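Local structure of putative immunoglobulin A1 protease (Bacteroides ovatus, 3N6Z) at residues 97-102 / 159-164; 165-170 / 195-200; 178-183 / 212-217; 245-250 / 276-281. The protein is of unproven function but is a putative immunoglobulin A1 protease, probably a hydrolase acting on host antibody. All coordinates share one frame; numbering follows the deposited sequence.

Contact 1 of 4, residues 97-102 / 159-164; sequences PYEIDF and KGNGNK
Pro97 meets Lys164 through a water: water 1 lies 2.9 Å from Pro97 O and accepts from Lys164 NZ. Pro97 O and Lys164 NZ are themselves 4.0 Å apart, with the water bridging them. Glu99 makes the one direct polar link between 97-102 and 159-164. Its CG lies anti to its own carbonyl carbon (chi1 -64°) and the chain runs on extended, which carries the carboxylate across to the loop. OE2 takes the ammonium group of Lys164 in a salt bridge, 2.8 Å from NZ, on its anti lone pair. The lysine chain, bent at chi2 and extended beyond, arrives at about a right angle to the glutamate. This surface bridge joins the edge of one coil of a parallel beta-solenoid, where strand 100-105 pairs with 71-75 and 125-131, to the long loop that leads into strand 166-169. The other carboxylate oxygen, OE1, rests against CB of Asn163 at 3.4 Å, and the carboxylate plane is turned 53° from the asparagine amide. Water 2 lies between Glu99 OE1 and Asn163 O, while water 3 donates to Glu99 OE2 at 2.7 Å and accepts from the amide nitrogens ND2 of Asn161 and Asn163. Asn161 is held from within the loop, its OD1 accepting from Asn163 N at 2.9 Å in an Asx turn, the donor standing above the carbonyl plane; Asn163 OD1 accepts from Gln197 NE2 of the following loop.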
loop_
_atom_site.group_PDB
_atom_site.type_symbol
_atom_site.label_atom_id
_atom_site.label_comp_id
_atom_site.label_asym_id
_atom_site.label_seq_id
_atom_site.Cartn_x
_atom_site.Cartn_y
_atom_site.Cartn_z
ATOM N N PRO A 97 15.138 1.648 -12.275
ATOM C CA PRO A 97 15.258 0.712 -13.403
ATOM C C PRO A 97 14.904 -0.757 -13.127
ATOM O O PRO A 97 14.854 -1.535 -14.067
ATOM C CB PRO A 97 16.755 0.816 -13.755
ATOM C CG PRO A 97 17.411 0.996 -12.398
ATOM C CD PRO A 97 16.474 2.020 -11.755
ATOM N N TYR A 98 14.689 -1.130 -11.865
ATOM C CA TYR A 98 14.572 -2.536 -11.480
ATOM C C TYR A 98 13.125 -2.981 -11.366
ATOM O O TYR A 98 12.452 -2.622 -10.394
ATOM C CB TYR A 98 15.252 -2.728 -10.123
ATOM C CG TYR A 98 16.721 -2.351 -10.097
ATOM C CD1 TYR A 98 17.608 -2.854 -11.042
ATOM C CD2 TYR A 98 17.211 -1.519 -9.124
ATOM C CE1 TYR A 98 18.959 -2.535 -10.999
ATOM C CE2 TYR A 98 18.547 -1.202 -9.060
ATOM C CZ TYR A 98 19.424 -1.706 -10.002
ATOM O OH TYR A 98 20.767 -1.421 -9.953
ATOM N N GLU A 99 12.686 -3.833 -12.297
ATOM C CA GLU A 99 11.387 -4.467 -12.232
ATOM C C GLU A 99 11.476 -5.700 -11.327
ATOM O O GLU A 99 12.490 -6.420 -11.330
ATOM C CB GLU A 99 10.902 -4.864 -13.620
ATOM C CG GLU A 99 10.679 -3.666 -14.545
ATOM C CD GLU A 99 10.514 -4.059 -15.990
ATOM O OE1 GLU A 99 9.980 -5.167 -16.252
ATOM O OE2 GLU A 99 10.882 -3.239 -16.855
ATOM N N ILE A 100 10.402 -5.949 -10.585
ATOM C CA ILE A 100 10.389 -6.994 -9.559
ATOM C C ILE A 100 9.082 -7.759 -9.564
ATOM O O ILE A 100 7.999 -7.182 -9.699
ATOM C CB ILE A 100 10.619 -6.392 -8.143
ATOM C CG1 ILE A 100 11.992 -5.730 -8.045
ATOM C CG2 ILE A 100 10.427 -7.462 -7.044
ATOM C CD1 ILE A 100 12.184 -4.849 -6.800
ATOM N N ASP A 101 9.192 -9.078 -9.483
ATOM C CA ASP A 101 8.075 -9.978 -9.193
ATOM C C ASP A 101 8.358 -10.582 -7.826
ATOM O O ASP A 101 9.342 -11.265 -7.653
ATOM C CB ASP A 101 7.916 -11.073 -10.258
ATOM C CG ASP A 101 6.651 -11.854 -10.070
ATOM O OD1 ASP A 101 6.667 -12.776 -9.239
ATOM O OD2 ASP A 101 5.639 -11.524 -10.718
ATOM N N PHE A 102 7.469 -10.324 -6.873
ATOM C CA PHE A 102 7.631 -10.776 -5.502
ATOM C C PHE A 102 6.392 -11.557 -5.068
ATOM O O PHE A 102 5.276 -11.039 -5.117
ATOM C CB PHE A 102 7.846 -9.566 -4.574
ATOM C CG PHE A 102 8.228 -9.947 -3.157
ATOM C CD1 PHE A 102 7.265 -10.254 -2.220
ATOM C CD2 PHE A 102 9.563 -10.040 -2.794
ATOM C CE1 PHE A 102 7.603 -10.610 -0.926
ATOM C CE2 PHE A 102 9.923 -10.414 -1.536
ATOM C CZ PHE A 102 8.931 -10.681 -0.589
ATOM N N LYS A 159 4.191 5.887 -18.758
ATOM C CA LYS A 159 5.339 5.382 -19.460
ATOM C C LYS A 159 4.871 4.715 -20.760
ATOM O O LYS A 159 3.685 4.449 -20.977
ATOM C CB LYS A 159 6.166 4.462 -18.562
ATOM C CG LYS A 159 6.612 5.122 -17.242
ATOM C CD LYS A 159 7.377 6.447 -17.477
ATOM C CE LYS A 159 8.016 6.996 -16.232
ATOM N NZ LYS A 159 8.876 8.194 -16.562
ATOM N N GLY A 160 5.829 4.462 -21.634
ATOM C CA GLY A 160 5.531 3.851 -22.922
ATOM C C GLY A 160 5.504 2.342 -22.858
ATOM O O GLY A 160 5.144 1.697 -23.814
ATOM N N ASN A 161 5.916 1.783 -21.726
ATOM C CA ASN A 161 6.146 0.366 -21.581
ATOM C C ASN A 161 5.335 -0.108 -20.372
ATOM O O ASN A 161 5.618 0.283 -19.230
ATOM C CB ASN A 161 7.638 0.176 -21.353
ATOM C CG ASN A 161 8.023 -1.215 -20.947
ATOM O OD1 ASN A 161 7.225 -2.185 -20.955
ATOM N ND2 ASN A 161 9.322 -1.340 -20.602
ATOM N N GLY A 162 4.366 -0.975 -20.624
ATOM C CA GLY A 162 3.465 -1.489 -19.597
ATOM C C GLY A 162 4.149 -2.246 -18.485
ATOM O O GLY A 162 3.572 -2.438 -17.401
ATOM N N ASN A 163 5.405 -2.656 -18.711
ATOM C CA ASN A 163 6.187 -3.280 -17.649
ATOM C C ASN A 163 6.520 -2.322 -16.510
ATOM O O ASN A 163 6.983 -2.766 -15.458
ATOM C CB ASN A 163 7.461 -3.892 -18.215
ATOM C CG ASN A 163 7.200 -5.094 -19.105
ATOM O OD1 ASN A 163 6.137 -5.741 -19.044
ATOM N ND2 ASN A 163 8.208 -5.431 -19.909
ATOM N N LYS A 164 6.220 -1.018 -16.674
ATOM C CA LYS A 164 6.418 -0.028 -15.613
ATOM C C LYS A 164 5.173 0.209 -14.751
ATOM O O LYS A 164 5.245 0.971 -13.767
ATOM C CB LYS A 164 6.940 1.277 -16.243
ATOM C CG LYS A 164 8.242 1.079 -17.055
ATOM C CD LYS A 164 9.327 0.296 -16.336
ATOM C CE LYS A 164 10.644 0.264 -17.045
ATOM N NZ LYS A 164 11.650 -0.641 -16.363
HETATM O O HOH W 1 14.557 -0.378 -16.697
HETATM O O HOH W 2 7.320 -5.522 -14.931
HETATM O O HOH W 3 10.562 -3.618 -19.521
#

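Contact 2 of 4, residues 165-170 / 195-200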
loop_
_atom_site.group_PDB
_atom_site.type_symbol
_atom_site.label_atom_id
_atom_site.label_comp_id
_atom_site.label_asym_id
_atom_site.label_seq_id
_atom_site.Cartn_x
_atom_site.Cartn_y
_atom_site.Cartn_z
ATOM N N THR A 165 4.061 -0.457 -15.058
ATOM C CA THR A 165 2.908 -0.476 -14.152
ATOM C C THR A 165 3.231 -1.408 -12.977
ATOM O O THR A 165 4.173 -2.200 -13.025
ATOM C CB THR A 165 1.607 -0.969 -14.875
ATOM O OG1 THR A 165 1.834 -2.311 -15.368
ATOM C CG2 THR A 165 1.220 -0.044 -16.042
ATOM N N GLY A 166 2.458 -1.299 -11.922
ATOM C CA GLY A 166 2.656 -2.121 -10.728
ATOM C C GLY A 166 1.374 -2.530 -10.062
ATOM O O GLY A 166 0.412 -1.776 -10.071
ATOM N N ARG A 167 1.362 -3.740 -9.482
ATOM C CA ARG A 167 0.186 -4.288 -8.831
ATOM C C ARG A 167 0.569 -4.894 -7.482
ATOM O O ARG A 167 1.613 -5.566 -7.365
ATOM C CB ARG A 167 -0.441 -5.359 -9.689
ATOM C CG ARG A 167 -0.983 -4.816 -11.012
ATOM C CD ARG A 167 -1.068 -5.859 -12.102
ATOM N NE ARG A 167 0.271 -6.302 -12.507
ATOM C CZ ARG A 167 1.108 -5.603 -13.283
ATOM N NH1 ARG A 167 0.735 -4.469 -13.837
ATOM N NH2 ARG A 167 2.343 -6.054 -13.487
ATOM N N ILE A 168 -0.293 -4.677 -6.496
ATOM C CA ILE A 168 -0.179 -5.281 -5.171
ATOM C C ILE A 168 -1.486 -6.008 -4.923
ATOM O O ILE A 168 -2.565 -5.396 -4.916
ATOM C CB ILE A 168 0.107 -4.246 -4.058
ATOM C CG1 ILE A 168 1.488 -3.609 -4.297
ATOM C CG2 ILE A 168 0.016 -4.909 -2.672
ATOM C CD1 ILE A 168 1.826 -2.446 -3.343
ATOM N N VAL A 169 -1.407 -7.324 -4.692
ATOM C CA VAL A 169 -2.580 -8.186 -4.623
ATOM C C VAL A 169 -2.436 -9.169 -3.429
ATOM O O VAL A 169 -1.375 -9.797 -3.258
ATOM C CB VAL A 169 -2.760 -8.933 -5.973
ATOM C CG1 VAL A 169 -3.981 -9.810 -5.951
ATOM C CG2 VAL A 169 -2.851 -7.922 -7.134
ATOM N N ASN A 170 -3.505 -9.357 -2.669
ATOM C CA ASN A 170 -3.500 -10.327 -1.564
ATOM C C ASN A 170 -2.385 -10.018 -0.560
ATOM O O ASN A 170 -1.633 -10.913 -0.153
ATOM C CB ASN A 170 -3.373 -11.790 -2.031
ATOM C CG ASN A 170 -4.281 -12.154 -3.165
ATOM O OD1 ASN A 170 -5.384 -11.636 -3.338
ATOM N ND2 ASN A 170 -3.793 -13.091 -3.983
ATOM N N ASP A 195 -0.351 0.676 -22.185
ATOM C CA ASP A 195 0.352 -0.357 -22.934
ATOM C C ASP A 195 -0.060 -1.775 -22.524
ATOM O O ASP A 195 0.780 -2.659 -22.373
ATOM C CB ASP A 195 1.859 -0.144 -22.835
ATOM C CG ASP A 195 2.657 -1.040 -23.754
ATOM O OD1 ASP A 195 2.264 -1.210 -24.937
ATOM O OD2 ASP A 195 3.686 -1.591 -23.302
ATOM N N GLY A 196 -1.373 -1.989 -22.358
ATOM C CA GLY A 196 -1.903 -3.311 -22.094
ATOM C C GLY A 196 -1.798 -3.835 -20.673
ATOM O O GLY A 196 -2.159 -4.993 -20.423
ATOM N N GLN A 197 -1.294 -3.008 -19.756
ATOM C CA GLN A 197 -1.157 -3.391 -18.348
ATOM C C GLN A 197 -1.781 -2.336 -17.457
ATOM O O GLN A 197 -2.036 -1.192 -17.875
ATOM C CB GLN A 197 0.317 -3.614 -18.009
ATOM C CG GLN A 197 0.940 -4.783 -18.779
ATOM C CD GLN A 197 2.305 -5.162 -18.264
ATOM O OE1 GLN A 197 2.454 -5.443 -17.074
ATOM N NE2 GLN A 197 3.309 -5.193 -19.155
ATOM N N GLU A 198 -2.059 -2.729 -16.212
ATOM C CA GLU A 198 -2.768 -1.858 -15.293
ATOM C C GLU A 198 -2.063 -1.776 -13.962
ATOM O O GLU A 198 -1.439 -2.752 -13.540
ATOM C CB GLU A 198 -4.131 -2.438 -15.024
ATOM C CG GLU A 198 -5.001 -2.644 -16.251
ATOM C CD GLU A 198 -6.351 -3.239 -15.874
ATOM O OE1 GLU A 198 -6.458 -4.484 -15.823
ATOM O OE2 GLU A 198 -7.266 -2.477 -15.549
ATOM N N SER A 199 -2.135 -0.616 -13.317
ATOM C CA SER A 199 -1.709 -0.477 -11.923
ATOM C C SER A 199 -2.924 -0.545 -11.010
ATOM O O SER A 199 -3.933 0.151 -11.246
ATOM C CB SER A 199 -0.934 0.807 -11.667
ATOM O OG SER A 199 0.278 0.868 -12.412
ATOM N N TYR A 200 -2.840 -1.371 -9.965
ATOM C CA TYR A 200 -3.945 -1.542 -9.052
ATOM C C TYR A 200 -3.525 -2.174 -7.739
ATOM O O TYR A 200 -2.450 -2.799 -7.630
ATOM C CB TYR A 200 -5.090 -2.339 -9.690
ATOM C CG TYR A 200 -4.776 -3.718 -10.202
ATOM C CD1 TYR A 200 -4.766 -4.815 -9.348
ATOM C CD2 TYR A 200 -4.609 -3.949 -11.574
ATOM C CE1 TYR A 200 -4.568 -6.088 -9.831
ATOM C CE2 TYR A 200 -4.421 -5.232 -12.080
ATOM C CZ TYR A 200 -4.401 -6.297 -11.201
ATOM O OH TYR A 200 -4.209 -7.577 -11.680
HETATM O O HOH W 4 4.209 -4.401 -14.907
#
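Gln197 lays its CB against Thr165 OG1 at 3.3 Å, where the loop before strand 200-202 comes alongside strand 166-169; the two are successive coils of a parallel beta-solenoid. Water 4 accepts from Arg167 NH2 and lies within bonding distance of Gln197 OE1 and Thr165 O; NE2 of the glutamine turns to Asn163. Glu198 contributes its backbone: the carbonyl O accepts from Arg167 NH1 at 2.8 Å, lying near the guanidinium plane. The same NH1 donates to Thr165 OG1, also in that plane and itself hydrogen-bonded to Gly162 O, so two bonds fix the rotation of the guanidinium, and a salt bridge from NE to Asp129 adds a third hold. Ser199 places OG beside its backbone N (chi1 -62°), where it accepts from Gly166 N at 3.1 Å with a nearly straight N-H; Ser199 OG is also hydrogen-bonded to Asn192 O. Tyr200 enters the parallel register opposite Arg167. Its N donates to Gly166 O at 3.3 Å, and its O accepts from Ile168 N at 3.1 Å. The phenol ring lies on the same face of the sheet as the arginine, stacks on Phe233 of the next coil, and has Val169 CG2 3.7 Å from CE1. Arg167 CG sits over the ring centre in a CH-pi contact, 3.6 Å from the Tyr200 centroid and 11° off the ring normal.

Contact 3 of 4, residues 178-183 / 212-217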
loop_
_atom_site.group_PDB
_atom_site.type_symbol
_atom_site.label_atom_id
_atom_site.label_comp_id
_atom_site.label_asym_id
_atom_site.label_seq_id
_atom_site.Cartn_x
_atom_site.Cartn_y
_atom_site.Cartn_z
ATOM N N ILE A 178 4.700 7.321 8.271
ATOM C CA ILE A 178 4.768 8.772 8.373
ATOM C C ILE A 178 5.380 9.280 7.064
ATOM O O ILE A 178 6.523 8.967 6.743
ATOM C CB ILE A 178 5.585 9.252 9.596
ATOM C CG1 ILE A 178 4.991 8.687 10.862
ATOM C CG2 ILE A 178 5.646 10.816 9.602
ATOM C CD1 ILE A 178 5.846 8.935 12.090
ATOM N N GLY A 179 4.611 10.023 6.281
ATOM C CA GLY A 179 5.081 10.594 5.035
ATOM C C GLY A 179 4.975 12.095 5.007
ATOM O O GLY A 179 4.495 12.716 5.947
ATOM N N SER A 180 5.447 12.660 3.906
ATOM C CA SER A 180 5.370 14.101 3.682
ATOM C C SER A 180 4.980 14.341 2.228
ATOM O O SER A 180 5.822 14.265 1.341
ATOM C CB SER A 180 6.681 14.795 4.009
ATOM O OG SER A 180 6.505 16.212 3.956
ATOM N N GLY A 181 3.694 14.608 2.007
ATOM C CA GLY A 181 3.153 14.824 0.670
ATOM C C GLY A 181 2.282 13.697 0.171
ATOM O O GLY A 181 1.414 13.901 -0.693
ATOM N N ALA A 182 2.534 12.500 0.672
ATOM C CA ALA A 182 1.552 11.394 0.573
ATOM C C ALA A 182 1.840 10.406 1.695
ATOM O O ALA A 182 2.987 10.274 2.135
ATOM C CB ALA A 182 1.598 10.695 -0.801
ATOM N N ALA A 183 0.820 9.697 2.130
ATOM C CA ALA A 183 0.993 8.638 3.092
ATOM C C ALA A 183 -0.119 7.635 2.895
ATOM O O ALA A 183 -1.303 8.010 2.854
ATOM C CB ALA A 183 1.005 9.164 4.557
ATOM N N ASP A 212 0.290 11.939 7.151
ATOM C CA ASP A 212 0.993 12.821 6.231
ATOM C C ASP A 212 1.276 14.137 6.983
ATOM O O ASP A 212 0.367 14.913 7.256
ATOM C CB ASP A 212 0.233 13.084 4.939
ATOM C CG ASP A 212 1.060 13.831 3.929
ATOM O OD1 ASP A 212 2.019 14.536 4.298
ATOM O OD2 ASP A 212 0.728 13.752 2.731
ATOM N N ARG A 213 2.551 14.344 7.299
ATOM C CA ARG A 213 2.988 15.495 8.097
ATOM C C ARG A 213 3.419 16.678 7.262
ATOM O O ARG A 213 3.947 17.651 7.829
ATOM C CB ARG A 213 4.081 15.076 9.091
ATOM C CG ARG A 213 3.497 14.166 10.113
ATOM C CD ARG A 213 4.404 13.716 11.218
ATOM N NE ARG A 213 3.649 12.737 12.006
ATOM C CZ ARG A 213 4.100 12.092 13.074
ATOM N NH1 ARG A 213 5.342 12.292 13.522
ATOM N NH2 ARG A 213 3.293 11.225 13.685
ATOM N N ALA A 214 3.144 16.678 5.953
ATOM C CA ALA A 214 3.431 17.869 5.124
ATOM C C ALA A 214 2.765 19.106 5.717
ATOM O O ALA A 214 1.610 19.071 6.178
ATOM C CB ALA A 214 2.948 17.663 3.680
ATOM N N ALA A 215 3.489 20.219 5.673
ATOM C CA ALA A 215 2.940 21.480 6.179
ATOM C C ALA A 215 1.699 21.954 5.425
ATOM O O ALA A 215 0.879 22.670 5.977
ATOM C CB ALA A 215 4.031 22.596 6.195
ATOM N N SER A 216 1.610 21.565 4.153
ATOM C CA SER A 216 0.424 21.794 3.331
ATOM C C SER A 216 0.367 20.750 2.211
ATOM O O SER A 216 1.347 20.088 1.900
ATOM C CB SER A 216 0.404 23.217 2.751
ATOM O OG SER A 216 1.385 23.373 1.735
ATOM N N GLY A 217 -0.807 20.572 1.643
ATOM C CA GLY A 217 -0.974 19.623 0.561
ATOM C C GLY A 217 -0.844 18.148 0.964
ATOM O O GLY A 217 -0.466 17.310 0.141
#
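With CG anti to the backbone N (chi1 -172°), Asp212 swings its carboxylate out to the loop at Ser180 and Gly181; Arg213, its CG instead anti to the carbonyl carbon (chi1 -67°), sends an extended chain over Ile178. Asp212 OD1 is gripped by two backbone donors from opposite faces of the carboxylate plane. Gly181 N reaches it at 2.8 Å across the contact, on the syn side but 26° out of the carboxylate plane, and Ala214 N at 2.9 Å nearly in line with the C-O bond, closing an Asx turn. The buried OD2 is taken by Lys219 N, so the acid ties both bends of the chain together. Arg213 N donates to Gly179 O at 2.9 Å, the parallel-strand bond next to the Gly179-Asp212 bridge. Ile178 crosses the Arg213 side chain obliquely: CG2 touches Arg213 CD at 3.5 Å, and CD1 lies 3.5 Å above the guanidinium plane of Arg213, offset toward its rim. Ala214 CB packs on Gly181 N, and Ala183 CB on Asp212 CB at 4.0 Å. The whole is an Asx turn at the bend where strands 176-179 and 209-212, on adjacent coils of a parallel beta-solenoid, come to an end.

Contact 4 of 4, residues 245-250 / 276-281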
loop_
_atom_site.group_PDB
_atom_site.type_symbol
_atom_site.label_atom_id
_atom_site.label_comp_id
_atom_site.label_asym_id
_atom_site.label_seq_id
_atom_site.Cartn_x
_atom_site.Cartn_y
_atom_site.Cartn_z
ATOM N N ALA A 245 -3.755 13.815 8.488
ATOM C CA ALA A 245 -2.867 14.759 7.820
ATOM C C ALA A 245 -2.805 16.032 8.653
ATOM O O ALA A 245 -3.834 16.492 9.177
ATOM C CB ALA A 245 -3.352 15.078 6.367
ATOM N N THR A 246 -1.617 16.623 8.733
ATOM C CA THR A 246 -1.439 17.934 9.369
ATOM C C THR A 246 -2.261 19.010 8.669
ATOM O O THR A 246 -2.941 19.797 9.332
ATOM C CB THR A 246 0.049 18.297 9.329
ATOM O OG1 THR A 246 0.761 17.329 10.090
ATOM C CG2 THR A 246 0.323 19.695 9.829
ATOM N N LYS A 247 -2.252 19.019 7.329
ATOM C CA LYS A 247 -2.959 20.034 6.546
ATOM C C LYS A 247 -3.090 19.493 5.134
ATOM O O LYS A 247 -2.159 19.531 4.351
ATOM C CB LYS A 247 -2.187 21.373 6.557
ATOM C CG LYS A 247 -2.912 22.481 5.783
ATOM C CD LYS A 247 -2.278 23.856 5.999
ATOM C CE LYS A 247 -2.882 24.931 5.112
ATOM N NZ LYS A 247 -2.297 26.256 5.426
ATOM N N GLY A 248 -4.265 18.939 4.844
ATOM C CA GLY A 248 -4.537 18.402 3.522
ATOM C C GLY A 248 -5.745 17.498 3.532
ATOM O O GLY A 248 -6.689 17.712 4.293
ATOM N N GLY A 249 -5.712 16.530 2.626
ATOM C CA GLY A 249 -6.802 15.600 2.419
ATOM C C GLY A 249 -6.551 14.279 3.120
ATOM O O GLY A 249 -5.430 13.758 3.111
ATOM N N VAL A 250 -7.621 13.724 3.671
ATOM C CA VAL A 250 -7.615 12.461 4.369
ATOM C C VAL A 250 -8.756 11.625 3.841
ATOM O O VAL A 250 -9.896 12.069 3.839
ATOM C CB VAL A 250 -7.768 12.658 5.887
ATOM C CG1 VAL A 250 -7.713 11.318 6.655
ATOM C CG2 VAL A 250 -6.749 13.638 6.418
ATOM N N GLY A 276 -8.117 15.416 10.071
ATOM C CA GLY A 276 -7.402 16.534 9.440
ATOM C C GLY A 276 -7.142 17.543 10.531
ATOM O O GLY A 276 -8.084 18.037 11.137
ATOM N N VAL A 277 -5.872 17.860 10.793
ATOM C CA VAL A 277 -5.542 18.745 11.913
ATOM C C VAL A 277 -5.913 20.202 11.615
ATOM O O VAL A 277 -6.686 20.804 12.360
ATOM C CB VAL A 277 -4.078 18.593 12.335
ATOM C CG1 VAL A 277 -3.778 19.554 13.496
ATOM C CG2 VAL A 277 -3.802 17.141 12.746
ATOM N N ASP A 278 -5.391 20.753 10.533
ATOM C CA ASP A 278 -5.714 22.121 10.143
ATOM C C ASP A 278 -7.166 22.242 9.701
ATOM O O ASP A 278 -7.700 21.342 9.056
ATOM C CB ASP A 278 -4.807 22.564 9.011
ATOM C CG ASP A 278 -4.794 24.043 8.810
ATOM O OD1 ASP A 278 -5.623 24.566 8.031
ATOM O OD2 ASP A 278 -3.902 24.692 9.384
ATOM N N ALA A 279 -7.781 23.389 9.998
ATOM C CA ALA A 279 -9.164 23.674 9.590
ATOM C C ALA A 279 -9.404 23.628 8.075
ATOM O O ALA A 279 -10.535 23.421 7.647
ATOM C CB ALA A 279 -9.571 25.042 10.109
ATOM N N SER A 280 -8.361 23.824 7.267
ATOM C CA SER A 280 -8.468 23.802 5.811
ATOM C C SER A 280 -8.473 22.377 5.266
ATOM O O SER A 280 -8.582 22.190 4.049
ATOM C CB SER A 280 -7.313 24.571 5.185
ATOM O OG SER A 280 -6.092 23.902 5.419
ATOM N N SER A 281 -8.294 21.386 6.143
ATOM C CA SER A 281 -8.289 19.986 5.727
ATOM C C SER A 281 -9.645 19.529 5.189
ATOM O O SER A 281 -10.690 20.101 5.487
ATOM C CB SER A 281 -7.873 19.086 6.889
ATOM O OG SER A 281 -6.575 19.398 7.377
HETATM O O HOH W 5 -2.758 26.790 8.274
#
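Val277 N closes on Ala245 O at 2.9 Å, the donor nearly in line with the carbonyl, and with it begins the tight inner half of this contact. Asp278 N bonds Thr246 O at 2.9 Å just past the Ala245-Gly276 bridge, as the chains leave strands 243-245 and 274-276 of the beta-solenoid. Ser281 is buried: its CA comes within 3.1 Å of Gly248 O, and its OG, beside the backbone N (chi1 -60°), donates to Asp278 O while accepting a weak bond from Gly248 N. Asp278 O also receives Ser281 N, which completes a type I turn. Val250 CG2 packs on Gly276 CA. The outer half is looser and faces solvent, with Ser280 exposed and Lys247 partly so. Lys247, fully extended with CG anti to the backbone N, lies alongside Asp278 and points the same way, CG 3.7 Å from Asp278 CB, and its CE passes Ser280 OG at 3.4 Å. Lys247 NZ stays 4.5 Å from Asp278 OD2, and water 5 links them. Ser280 N and Ser280 OG reach Asp278 OD1 from opposite faces. The carboxylate is thus held by the Asx turn and by the Ser280 hydroxyl, and the lysine probably adds only a water-mediated attraction of opposite charges.

The four contacts fall into two touching pairs. Contacts 1 and 2, centres 10 Å apart, meet at the loop ahead of strand 166-169: Gly162 N meets Asp195 OD2 at 2.8 Å and Asn163 OD1 meets Gln197 NE2 at 2.9 Å. Contacts 3 and 4, also 10 Å centre to centre, sit on neighbouring coils and join where Thr246 N approaches Asp212 O at 3.0 Å. Between the pairs the centres of contacts 2 and 3 are 25 Å apart, although their segments alternate along the chain. A glycerol, probably from the crystallisation liquor, lies about 4 Å from the Ser180 side chain in contact 3, hydrogen-bonded to Ala215 N and Ser216 OG.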